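Local structure of peptidase S9 prolyl oligopeptidase catalytic domain-containing protein (Pyrococcus horikoshii, 4HXF) at residues 274-279 and 285-290; 301-306 and 312-317; 320-325 and 394-399. The protein probably cleaves peptides as a serine protease of the prolyl oligopeptidase family, assembling into a self-compartmentalizing hexamer that selects its substrates through multimerization. All blocks are in the same frame, centred on the assembly; numbering follows the deposited sequence.

Contact 1: residues 274-279 and 285-290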
loop_
_atom_site.group_PDB
_atom_site.type_symbol
_atom_site.label_atom_id
_atom_site.label_comp_id
_atom_site.label_asym_id
_atom_site.label_seq_id
_atom_site.Cartn_x
_atom_site.Cartn_y
_atom_site.Cartn_z
ATOM N N VAL A 274 -18.168 0.286 53.142
ATOM C CA VAL A 274 -18.122 -0.682 52.063
ATOM C C VAL A 274 -19.464 -0.686 51.329
ATOM O O VAL A 274 -20.571 -0.859 51.905
ATOM C CB VAL A 274 -17.845 -2.081 52.606
ATOM C CG1 VAL A 274 -17.843 -3.174 51.476
ATOM C CG2 VAL A 274 -16.493 -2.089 53.368
ATOM N N TYR A 275 -19.335 -0.594 50.037
ATOM C CA TYR A 275 -20.526 -0.704 49.170
ATOM C C TYR A 275 -20.419 -2.035 48.463
ATOM O O TYR A 275 -19.360 -2.393 47.997
ATOM C CB TYR A 275 -20.497 0.418 48.102
ATOM C CG TYR A 275 -20.722 1.788 48.754
ATOM C CD1 TYR A 275 -19.680 2.492 49.234
ATOM C CD2 TYR A 275 -21.953 2.259 48.877
ATOM C CE1 TYR A 275 -19.889 3.730 49.838
ATOM C CE2 TYR A 275 -22.195 3.534 49.442
ATOM C CZ TYR A 275 -21.120 4.249 49.871
ATOM O OH TYR A 275 -21.299 5.520 50.528
ATOM N N PHE A 276 -21.544 -2.747 48.371
ATOM C CA PHE A 276 -21.470 -4.075 47.818
ATOM C C PHE A 276 -22.839 -4.519 47.279
ATOM O O PHE A 276 -23.860 -4.054 47.731
ATOM C CB PHE A 276 -20.973 -5.040 48.912
ATOM C CG PHE A 276 -21.914 -5.271 50.040
ATOM C CD1 PHE A 276 -21.845 -4.446 51.158
ATOM C CD2 PHE A 276 -22.792 -6.337 50.037
ATOM C CE1 PHE A 276 -22.688 -4.671 52.203
ATOM C CE2 PHE A 276 -23.622 -6.550 51.118
ATOM C CZ PHE A 276 -23.574 -5.706 52.214
ATOM N N THR A 277 -22.807 -5.457 46.367
ATOM C CA THR A 277 -23.981 -6.052 45.848
ATOM C C THR A 277 -24.058 -7.520 46.202
ATOM O O THR A 277 -23.018 -8.177 46.385
ATOM C CB THR A 277 -24.025 -5.959 44.311
ATOM O OG1 THR A 277 -22.742 -6.298 43.730
ATOM C CG2 THR A 277 -24.336 -4.431 43.933
ATOM N N LEU A 278 -25.261 -8.044 46.307
ATOM C CA LEU A 278 -25.528 -9.468 46.582
ATOM C C LEU A 278 -26.428 -10.058 45.612
ATOM O O LEU A 278 -27.364 -9.395 45.096
ATOM C CB LEU A 278 -26.284 -9.619 47.936
ATOM C CG LEU A 278 -25.697 -9.119 49.249
ATOM C CD1 LEU A 278 -26.637 -9.231 50.487
ATOM C CD2 LEU A 278 -24.396 -9.944 49.487
ATOM N N PHE A 279 -26.210 -11.341 45.361
ATOM C CA PHE A 279 -27.084 -12.156 44.508
ATOM C C PHE A 279 -28.232 -12.641 45.391
ATOM O O PHE A 279 -28.056 -13.361 46.405
ATOM C CB PHE A 279 -26.377 -13.357 43.941
ATOM C CG PHE A 279 -25.315 -13.092 42.960
ATOM C CD1 PHE A 279 -24.004 -13.083 43.383
ATOM C CD2 PHE A 279 -25.571 -12.997 41.595
ATOM C CE1 PHE A 279 -22.941 -12.949 42.547
ATOM C CE2 PHE A 279 -24.487 -12.801 40.730
ATOM C CZ PHE A 279 -23.167 -12.738 41.222
ATOM N N ASN A 285 -28.615 -6.840 44.187
ATOM C CA ASN A 285 -29.063 -5.692 44.978
ATOM C C ASN A 285 -27.887 -4.995 45.641
ATOM O O ASN A 285 -26.944 -5.686 46.042
ATOM C CB ASN A 285 -30.066 -6.114 46.061
ATOM C CG ASN A 285 -31.395 -6.611 45.496
ATOM O OD1 ASN A 285 -31.926 -6.020 44.529
ATOM N ND2 ASN A 285 -31.882 -7.739 46.057
ATOM N N LEU A 286 -27.920 -3.680 45.745
ATOM C CA LEU A 286 -26.871 -2.789 46.330
ATOM C C LEU A 286 -27.150 -2.381 47.769
ATOM O O LEU A 286 -28.260 -1.973 48.157
ATOM C CB LEU A 286 -26.733 -1.488 45.469
ATOM C CG LEU A 286 -25.639 -0.480 45.902
ATOM C CD1 LEU A 286 -24.215 -1.131 45.796
ATOM C CD2 LEU A 286 -25.696 0.715 44.941
ATOM N N TYR A 287 -26.105 -2.576 48.575
ATOM C CA TYR A 287 -26.069 -2.270 49.988
ATOM C C TYR A 287 -24.815 -1.464 50.309
ATOM O O TYR A 287 -23.884 -1.400 49.534
ATOM C CB TYR A 287 -25.992 -3.598 50.793
ATOM C CG TYR A 287 -27.199 -4.482 50.617
ATOM C CD1 TYR A 287 -27.259 -5.379 49.603
ATOM C CD2 TYR A 287 -28.330 -4.346 51.392
ATOM C CE1 TYR A 287 -28.383 -6.168 49.429
ATOM C CE2 TYR A 287 -29.505 -5.097 51.187
ATOM C CZ TYR A 287 -29.483 -6.052 50.196
ATOM O OH TYR A 287 -30.607 -6.808 50.033
ATOM N N LEU A 288 -24.851 -0.909 51.524
ATOM C CA LEU A 288 -23.738 -0.241 52.175
ATOM C C LEU A 288 -23.512 -0.916 53.544
ATOM O O LEU A 288 -24.459 -1.293 54.204
ATOM C CB LEU A 288 -24.122 1.272 52.415
ATOM C CG LEU A 288 -23.575 1.989 53.678
ATOM C CD1 LEU A 288 -22.128 2.307 53.324
ATOM C CD2 LEU A 288 -24.276 3.243 54.092
ATOM N N TRP A 289 -22.256 -1.022 53.957
ATOM C CA TRP A 289 -21.925 -1.339 55.362
ATOM C C TRP A 289 -21.182 -0.203 55.916
ATOM O O TRP A 289 -20.182 0.214 55.422
ATOM C CB TRP A 289 -21.172 -2.676 55.469
ATOM C CG TRP A 289 -20.799 -3.017 56.877
ATOM C CD1 TRP A 289 -21.465 -3.849 57.748
ATOM C CD2 TRP A 289 -19.583 -2.669 57.533
ATOM N NE1 TRP A 289 -20.748 -4.006 58.904
ATOM C CE2 TRP A 289 -19.636 -3.294 58.849
ATOM C CE3 TRP A 289 -18.515 -1.882 57.208
ATOM C CZ2 TRP A 289 -18.631 -3.113 59.786
ATOM C CZ3 TRP A 289 -17.506 -1.704 58.147
ATOM C CH2 TRP A 289 -17.567 -2.307 59.405
ATOM N N ASP A 290 -21.693 0.300 57.047
ATOM C CA ASP A 290 -21.043 1.469 57.738
ATOM C C ASP A 290 -20.953 1.145 59.223
ATOM O O ASP A 290 -20.907 2.051 60.062
ATOM C CB ASP A 290 -21.850 2.745 57.567
ATOM C CG ASP A 290 -23.276 2.632 58.154
ATOM O OD1 ASP A 290 -23.638 1.622 58.833
ATOM O OD2 ASP A 290 -24.081 3.572 57.902
#

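Contact 2: residues 301-306 and 312-317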
loop_
_atom_site.group_PDB
_atom_site.type_symbol
_atom_site.label_atom_id
_atom_site.label_comp_id
_atom_site.label_asym_id
_atom_site.label_seq_id
_atom_site.Cartn_x
_atom_site.Cartn_y
_atom_site.Cartn_z
ATOM N N HIS A 301 -34.257 -6.168 39.776
ATOM C CA HIS A 301 -33.226 -5.548 38.930
ATOM C C HIS A 301 -31.892 -6.194 39.188
ATOM O O HIS A 301 -31.748 -6.969 40.144
ATOM C CB HIS A 301 -33.145 -4.036 39.166
ATOM C CG HIS A 301 -32.773 -3.620 40.571
ATOM N ND1 HIS A 301 -33.352 -2.533 41.182
ATOM C CD2 HIS A 301 -31.785 -4.074 41.443
ATOM C CE1 HIS A 301 -32.778 -2.381 42.392
ATOM N NE2 HIS A 301 -31.815 -3.342 42.547
ATOM N N TRP A 302 -30.943 -5.886 38.335
ATOM C CA TRP A 302 -29.492 -6.228 38.551
ATOM C C TRP A 302 -28.677 -4.993 38.556
ATOM O O TRP A 302 -28.659 -4.257 37.550
ATOM C CB TRP A 302 -28.961 -7.130 37.466
ATOM C CG TRP A 302 -29.193 -8.605 37.650
ATOM C CD1 TRP A 302 -30.358 -9.179 38.055
ATOM C CD2 TRP A 302 -28.286 -9.740 37.379
ATOM N NE1 TRP A 302 -30.271 -10.550 38.065
ATOM C CE2 TRP A 302 -29.037 -10.933 37.658
ATOM C CE3 TRP A 302 -26.977 -9.843 36.967
ATOM C CZ2 TRP A 302 -28.508 -12.197 37.521
ATOM C CZ3 TRP A 302 -26.438 -11.146 36.829
ATOM C CH2 TRP A 302 -27.181 -12.273 37.141
ATOM N N ILE A 303 -28.040 -4.723 39.676
ATOM C CA ILE A 303 -27.011 -3.647 39.822
ATOM C C ILE A 303 -25.700 -4.142 39.223
ATOM O O ILE A 303 -25.038 -5.015 39.852
ATOM C CB ILE A 303 -26.862 -3.107 41.249
ATOM C CG1 ILE A 303 -28.196 -2.647 41.841
ATOM C CG2 ILE A 303 -25.771 -1.976 41.289
ATOM C CD1 ILE A 303 -29.008 -1.596 41.039
ATOM N N MET A 304 -25.371 -3.695 38.000
ATOM C CA MET A 304 -24.324 -4.193 37.234
ATOM C C MET A 304 -22.957 -3.614 37.539
ATOM O O MET A 304 -21.934 -4.226 37.214
ATOM C CB MET A 304 -24.654 -3.929 35.771
ATOM C CG MET A 304 -25.851 -4.682 35.313
ATOM S SD MET A 304 -25.662 -6.467 35.473
ATOM C CE MET A 304 -24.348 -6.927 34.394
ATOM N N GLY A 305 -22.923 -2.481 38.201
ATOM C CA GLY A 305 -21.659 -1.775 38.475
ATOM C C GLY A 305 -21.997 -0.597 39.300
ATOM O O GLY A 305 -23.197 -0.092 39.400
ATOM N N PHE A 306 -21.022 -0.138 40.088
ATOM C CA PHE A 306 -21.244 0.992 40.927
ATOM C C PHE A 306 -19.865 1.626 41.342
ATOM O O PHE A 306 -18.785 1.022 41.125
ATOM C CB PHE A 306 -22.099 0.661 42.161
ATOM C CG PHE A 306 -21.473 -0.403 43.093
ATOM C CD1 PHE A 306 -21.730 -1.763 42.887
ATOM C CD2 PHE A 306 -20.553 -0.049 44.049
ATOM C CE1 PHE A 306 -21.096 -2.703 43.645
ATOM C CE2 PHE A 306 -19.863 -1.043 44.782
ATOM C CZ PHE A 306 -20.181 -2.368 44.573
ATOM N N LEU A 312 -22.624 8.530 45.297
ATOM C CA LEU A 312 -22.799 7.092 44.959
ATOM C C LEU A 312 -23.628 6.980 43.625
ATOM O O LEU A 312 -24.773 7.439 43.543
ATOM C CB LEU A 312 -23.512 6.292 46.046
ATOM C CG LEU A 312 -23.926 4.812 45.780
ATOM C CD1 LEU A 312 -22.717 3.938 45.394
ATOM C CD2 LEU A 312 -24.679 4.340 46.997
ATOM N N ILE A 313 -23.009 6.281 42.684
ATOM C CA ILE A 313 -23.669 6.058 41.381
ATOM C C ILE A 313 -23.628 4.579 41.054
ATOM O O ILE A 313 -22.705 3.849 41.503
ATOM C CB ILE A 313 -23.033 6.910 40.314
ATOM C CG1 ILE A 313 -21.541 6.763 40.246
ATOM C CG2 ILE A 313 -23.409 8.389 40.513
ATOM C CD1 ILE A 313 -20.937 6.042 39.135
ATOM N N TYR A 314 -24.606 4.163 40.258
ATOM C CA TYR A 314 -24.670 2.760 39.874
ATOM C C TYR A 314 -25.433 2.566 38.598
ATOM O O TYR A 314 -26.288 3.327 38.207
ATOM C CB TYR A 314 -25.295 1.955 41.039
ATOM C CG TYR A 314 -26.625 2.397 41.560
ATOM C CD1 TYR A 314 -26.692 3.302 42.627
ATOM C CD2 TYR A 314 -27.832 1.911 41.034
ATOM C CE1 TYR A 314 -27.885 3.717 43.134
ATOM C CE2 TYR A 314 -29.076 2.310 41.554
ATOM C CZ TYR A 314 -29.081 3.181 42.654
ATOM O OH TYR A 314 -30.259 3.575 43.171
ATOM N N LEU A 315 -25.122 1.451 37.972
ATOM C CA LEU A 315 -25.834 1.039 36.739
ATOM C C LEU A 315 -26.863 -0.029 37.131
ATOM O O LEU A 315 -26.491 -1.022 37.772
ATOM C CB LEU A 315 -24.836 0.394 35.778
ATOM C CG LEU A 315 -23.837 1.223 35.004
ATOM C CD1 LEU A 315 -22.847 0.458 34.169
ATOM C CD2 LEU A 315 -24.594 2.257 34.090
ATOM N N LYS A 316 -28.130 0.165 36.733
ATOM C CA LYS A 316 -29.220 -0.749 37.056
ATOM C C LYS A 316 -29.791 -1.259 35.707
ATOM O O LYS A 316 -30.123 -0.430 34.816
ATOM C CB LYS A 316 -30.273 -0.066 37.859
ATOM C CG LYS A 316 -31.501 -1.022 38.149
ATOM C CD LYS A 316 -32.824 -0.323 38.272
ATOM C CE LYS A 316 -32.869 0.729 39.358
ATOM N NZ LYS A 316 -34.255 1.283 39.552
ATOM N N GLU A 317 -29.811 -2.581 35.540
ATOM C CA GLU A 317 -30.483 -3.232 34.445
ATOM C C GLU A 317 -31.751 -3.906 34.994
ATOM O O GLU A 317 -31.776 -4.295 36.145
ATOM C CB GLU A 317 -29.510 -4.230 33.862
ATOM C CG GLU A 317 -29.947 -5.079 32.758
ATOM C CD GLU A 317 -28.790 -5.685 32.048
ATOM O OE1 GLU A 317 -28.885 -6.860 31.762
ATOM O OE2 GLU A 317 -27.768 -5.016 31.742
HETATM O O HOH W 1 -35.482 -0.963 40.683
#

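Contact 3: residues 320-325 and 394-399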
loop_
_atom_site.group_PDB
_atom_site.type_symbol
_atom_site.label_atom_id
_atom_site.label_comp_id
_atom_site.label_asym_id
_atom_site.label_seq_id
_atom_site.Cartn_x
_atom_site.Cartn_y
_atom_site.Cartn_z
ATOM N N THR A 320 -36.512 -5.824 31.328
ATOM C CA THR A 320 -36.956 -5.226 30.063
ATOM C C THR A 320 -36.111 -4.030 29.585
ATOM O O THR A 320 -36.469 -3.434 28.591
ATOM C CB THR A 320 -38.435 -4.789 30.150
ATOM O OG1 THR A 320 -38.617 -3.777 31.178
ATOM C CG2 THR A 320 -39.334 -5.972 30.390
ATOM N N ARG A 321 -35.039 -3.657 30.263
ATOM C CA ARG A 321 -34.165 -2.524 29.866
ATOM C C ARG A 321 -32.698 -2.841 30.150
ATOM O O ARG A 321 -32.352 -3.192 31.275
ATOM C CB ARG A 321 -34.465 -1.230 30.680
ATOM C CG ARG A 321 -35.770 -0.531 30.193
ATOM C CD ARG A 321 -35.579 0.041 28.783
ATOM N NE ARG A 321 -34.659 1.208 28.784
ATOM C CZ ARG A 321 -35.009 2.501 28.937
ATOM N NH1 ARG A 321 -34.072 3.480 29.046
ATOM N NH2 ARG A 321 -36.309 2.809 28.995
ATOM N N PRO A 322 -31.861 -2.629 29.173
ATOM C CA PRO A 322 -30.421 -2.570 29.460
ATOM C C PRO A 322 -30.125 -1.527 30.473
ATOM O O PRO A 322 -30.895 -0.584 30.707
ATOM C CB PRO A 322 -29.783 -2.209 28.104
ATOM C CG PRO A 322 -30.812 -2.670 27.043
ATOM C CD PRO A 322 -32.154 -2.419 27.722
ATOM N N ALA A 323 -28.918 -1.623 31.029
ATOM C CA ALA A 323 -28.474 -0.752 32.109
ATOM C C ALA A 323 -28.592 0.713 31.749
ATOM O O ALA A 323 -28.272 1.160 30.651
ATOM C CB ALA A 323 -26.980 -1.020 32.501
ATOM N N GLU A 324 -29.004 1.469 32.748
ATOM C CA GLU A 324 -28.902 2.914 32.749
ATOM C C GLU A 324 -28.227 3.313 34.047
ATOM O O GLU A 324 -28.216 2.578 35.018
ATOM C CB GLU A 324 -30.289 3.633 32.620
ATOM C CG GLU A 324 -31.076 3.362 31.356
ATOM C CD GLU A 324 -30.569 4.037 30.088
ATOM O OE1 GLU A 324 -31.071 3.657 29.003
ATOM O OE2 GLU A 324 -29.700 4.975 30.150
ATOM N N LEU A 325 -27.797 4.569 34.147
ATOM C CA LEU A 325 -27.080 5.072 35.326
ATOM C C LEU A 325 -28.027 5.795 36.228
ATOM O O LEU A 325 -28.979 6.513 35.784
ATOM C CB LEU A 325 -25.929 6.030 34.945
ATOM C CG LEU A 325 -24.861 6.413 35.992
ATOM C CD1 LEU A 325 -23.983 5.202 36.371
ATOM C CD2 LEU A 325 -24.074 7.610 35.369
ATOM N N TYR A 394 -33.830 -10.933 36.864
ATOM C CA TYR A 394 -34.140 -9.544 36.421
ATOM C C TYR A 394 -33.055 -8.793 35.676
ATOM O O TYR A 394 -32.826 -7.605 35.899
ATOM C CB TYR A 394 -34.706 -8.763 37.610
ATOM C CG TYR A 394 -35.853 -9.484 38.259
ATOM C CD1 TYR A 394 -35.726 -9.987 39.588
ATOM C CD2 TYR A 394 -37.052 -9.547 37.654
ATOM C CE1 TYR A 394 -36.777 -10.693 40.207
ATOM C CE2 TYR A 394 -38.101 -10.249 38.248
ATOM C CZ TYR A 394 -37.973 -10.735 39.541
ATOM O OH TYR A 394 -39.094 -11.385 40.028
ATOM N N TYR A 395 -32.342 -9.534 34.835
ATOM C CA TYR A 395 -31.467 -8.875 33.888
ATOM C C TYR A 395 -32.065 -9.003 32.463
ATOM O O TYR A 395 -33.029 -9.745 32.263
ATOM C CB TYR A 395 -30.069 -9.443 33.987
ATOM C CG TYR A 395 -29.791 -10.831 33.423
ATOM C CD1 TYR A 395 -29.777 -11.965 34.271
ATOM C CD2 TYR A 395 -29.474 -11.042 32.112
ATOM C CE1 TYR A 395 -29.457 -13.200 33.790
ATOM C CE2 TYR A 395 -29.295 -12.299 31.619
ATOM C CZ TYR A 395 -29.243 -13.364 32.472
ATOM O OH TYR A 395 -28.946 -14.601 31.943
ATOM N N PHE A 396 -31.479 -8.253 31.506
ATOM C CA PHE A 396 -32.050 -8.098 30.227
ATOM C C PHE A 396 -31.560 -9.239 29.369
ATOM O O PHE A 396 -30.349 -9.322 29.102
ATOM C CB PHE A 396 -31.656 -6.741 29.637
ATOM C CG PHE A 396 -32.247 -6.521 28.244
ATOM C CD1 PHE A 396 -33.541 -6.090 28.110
ATOM C CD2 PHE A 396 -31.458 -6.724 27.113
ATOM C CE1 PHE A 396 -34.117 -5.862 26.821
ATOM C CE2 PHE A 396 -32.018 -6.585 25.865
ATOM C CZ PHE A 396 -33.311 -6.123 25.737
ATOM N N LYS A 397 -32.468 -10.131 28.971
ATOM C CA LYS A 397 -32.017 -11.322 28.166
ATOM C C LYS A 397 -32.618 -11.259 26.767
ATOM O O LYS A 397 -33.839 -11.427 26.545
ATOM C CB LYS A 397 -32.355 -12.653 28.802
ATOM C CG LYS A 397 -31.970 -13.882 27.903
ATOM C CD LYS A 397 -30.541 -14.308 27.887
ATOM C CE LYS A 397 -30.348 -15.691 27.147
ATOM N NZ LYS A 397 -28.930 -15.887 26.675
ATOM N N TYR A 398 -31.790 -10.848 25.812
ATOM C CA TYR A 398 -32.249 -10.531 24.457
ATOM C C TYR A 398 -33.082 -11.618 23.804
ATOM O O TYR A 398 -34.206 -11.277 23.292
ATOM C CB TYR A 398 -31.052 -10.306 23.579
ATOM C CG TYR A 398 -31.349 -9.786 22.186
ATOM C CD1 TYR A 398 -31.623 -8.507 21.961
ATOM C CD2 TYR A 398 -31.323 -10.671 21.104
ATOM C CE1 TYR A 398 -31.867 -8.009 20.692
ATOM C CE2 TYR A 398 -31.571 -10.207 19.864
ATOM C CZ TYR A 398 -31.804 -8.877 19.646
ATOM O OH TYR A 398 -31.986 -8.390 18.369
ATOM N N GLU A 399 -32.615 -12.878 23.937
ATOM C CA GLU A 399 -33.308 -13.921 23.244
ATOM C C GLU A 399 -34.714 -14.090 23.795
ATOM O O GLU A 399 -35.634 -14.498 23.078
ATOM C CB GLU A 399 -32.635 -15.253 23.318
ATOM C CG GLU A 399 -31.319 -15.361 22.635
ATOM C CD GLU A 399 -30.155 -14.918 23.491
ATOM O OE1 GLU A 399 -30.324 -14.104 24.429
ATOM O OE2 GLU A 399 -29.026 -15.373 23.146
#

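Contact 1: residues 274-279 and 285-290
The two inner strands of a four-stranded propeller blade meet here as an antiparallel hairpin, with Phe276 and Tyr287 facing each other at its middle. Phe276 N donates to Tyr287 O (2.9 Å) and Tyr287 N returns a bond to Phe276 O (2.8 Å); Val274 with Trp289 and Leu278 with Asn285 bond in the same reciprocal way. Between these come the non-hydrogen-bonded pairs Tyr275-Leu288 and Thr277-Leu286.

The Phe276 ring leans over the partner strand because its CG sits between the backbone N and the carbonyl carbon (chi1 68°). Tyr287 CB therefore lies over one face of that ring, 3.5 Å from Phe276 CZ, as a CH-pi contact. The two ring planes are only 24° apart but slid past each other, so they hardly overlap. Leu278 crosses Tyr287 at about a right angle, its CD1 3.7 Å from Tyr287 CE1.

In the propeller this face, carrying Val274, Phe276 and Trp289, packs on strand 245-249 of the preceding blade, while Tyr275 and Thr277 look to strand 302-308 of the next. On that second face Leu288 CD1 lies over the Tyr275 ring, near its rim and 4.1 Å from Tyr275 CE2. Leu286 CD1 fits against Thr277 CG2 at 3.8 Å and also reaches the backbone at Phe276 O. Back on the Phe276 face, the polar ends of Asn285 and Tyr287 converge: Asn285 ND2 and Tyr287 OH both hydrogen-bond Glu280 OE1, at the end of the first strand.

Contact 2: residues 301-306 and 312-317
Trp302 and Glu317 begin the backbone ladder of this hairpin, which forms the first two strands of the last propeller blade. Trp302 N to Glu317 O (2.8 Å) and Glu317 N to Trp302 O (2.9 Å) are both nearly straight. Further along, Met304 and Gly305 together face Leu315 in a beta bulge: Leu315 O takes the N-H of Met304, whereas Leu315 N bonds to Gly305 O. Gly305 N is left buried with no partner in the model.

Apolar contacts fill the face on which Ile303, Phe306, Tyr314 and Lys316 lie. Ile303 CD1 does most of the joining, at 3.7 Å from Tyr314 CD2 and also against Lys316 CB and one face of the His301 ring. Phe306 CB meets Tyr314 CB at 3.6 Å. With CG anti to the backbone N (chi1 177°) and the chain bent at the next two torsions, Lys316 crosses His301 at about a right angle, its CG 3.6 Å from His301 CB and its CD and CE against His301 ND1. The Met304 side chain passes obliquely by Glu317, with Met304 CG against Glu317 CB.

The polar contacts gather at the end of Lys316. A water lies 2.7 Å from His301 ND1 in the plane of the ring and 2.8 Å from Lys316 NZ, whose hydrogen it accepts. Outside the hairpin Lys316 pairs with Glu332 and makes a cation-pi contact with Tyr326; His301 NE2 bonds to Ala297 O. A leucine at Lys316 would probably leave Glu332 OE2 without its positively charged partner and the water without the lysine donor. Glu332 also bonds Tyr314 OH, so one carboxylate is likely to offset the lysine's charge, which might otherwise disfavour protonation of His301, while also holding the hydroxyl of Tyr314.

Contact 3: residues 320-325 and 394-399
Phe396 lays its ring against Pro322; the contact is van der Waals and CH-pi, the ring meeting Pro322 and the backbone of 320-321, with no hydrogen bond across. A chi1 of 180° swings the Phe396 ring away from its own backbone N and over to the loop at 320-322. Pro322 CD sits over one face of the ring as a CH-pi contact, offset toward the rim and 3.9 Å from Phe396 CD1. At the ring edge, near its plane, comes the backbone of Thr320, with Thr320 C 3.6 Å from Phe396 CD1; Arg321 N approaches the same carbon obliquely. Phe343 of helix 340-343 touches both Pro322 and Phe396.

This is a junction between domains: residues 320-325 lead into the third strand of the last propeller blade, and 394-399 lead into helix 398-405 of the alpha/beta-hydrolase domain, with Lys397 at its N-cap position.

Each segment also has a salt bridge of its own. Arg321 NH1 donates to Glu324 OE1 at 3.0 Å, the oxygen lying in the guanidinium plane but the donor standing 44° out of the carboxylate plane; Asp337 is a second partner of NH1. Glu324 OE2 is bonded to Thr336 OG1 and to the backbone N of Tyr338. Within 394-399, Lys397 NZ pairs with Glu399 OE1 (3.2 Å), and Glu399 reaches on to Arg592 through its other oxygen.

Overall arrangement
The contacts follow one another along the chain. Contacts 1 and 2 are hairpins of consecutive blades, their centres about 11 Å apart, and they pack face to face: Tyr275 on Leu312 and Phe306, Leu286 on Tyr314. Contact 3 lies another 11 Å or so from contact 2, and about 21 Å from contact 1, which it does not touch. Strand 324-328 neighbours 312-317 in the last blade, with Lys316 N and Glu324 O 3.0 Å apart in a probable hydrogen bond. Glu317 OE1, 3.0 Å from Phe396 N, probably makes another to the hydrolase domain. The series thus runs from blade packing to the interface between propeller and catalytic domain.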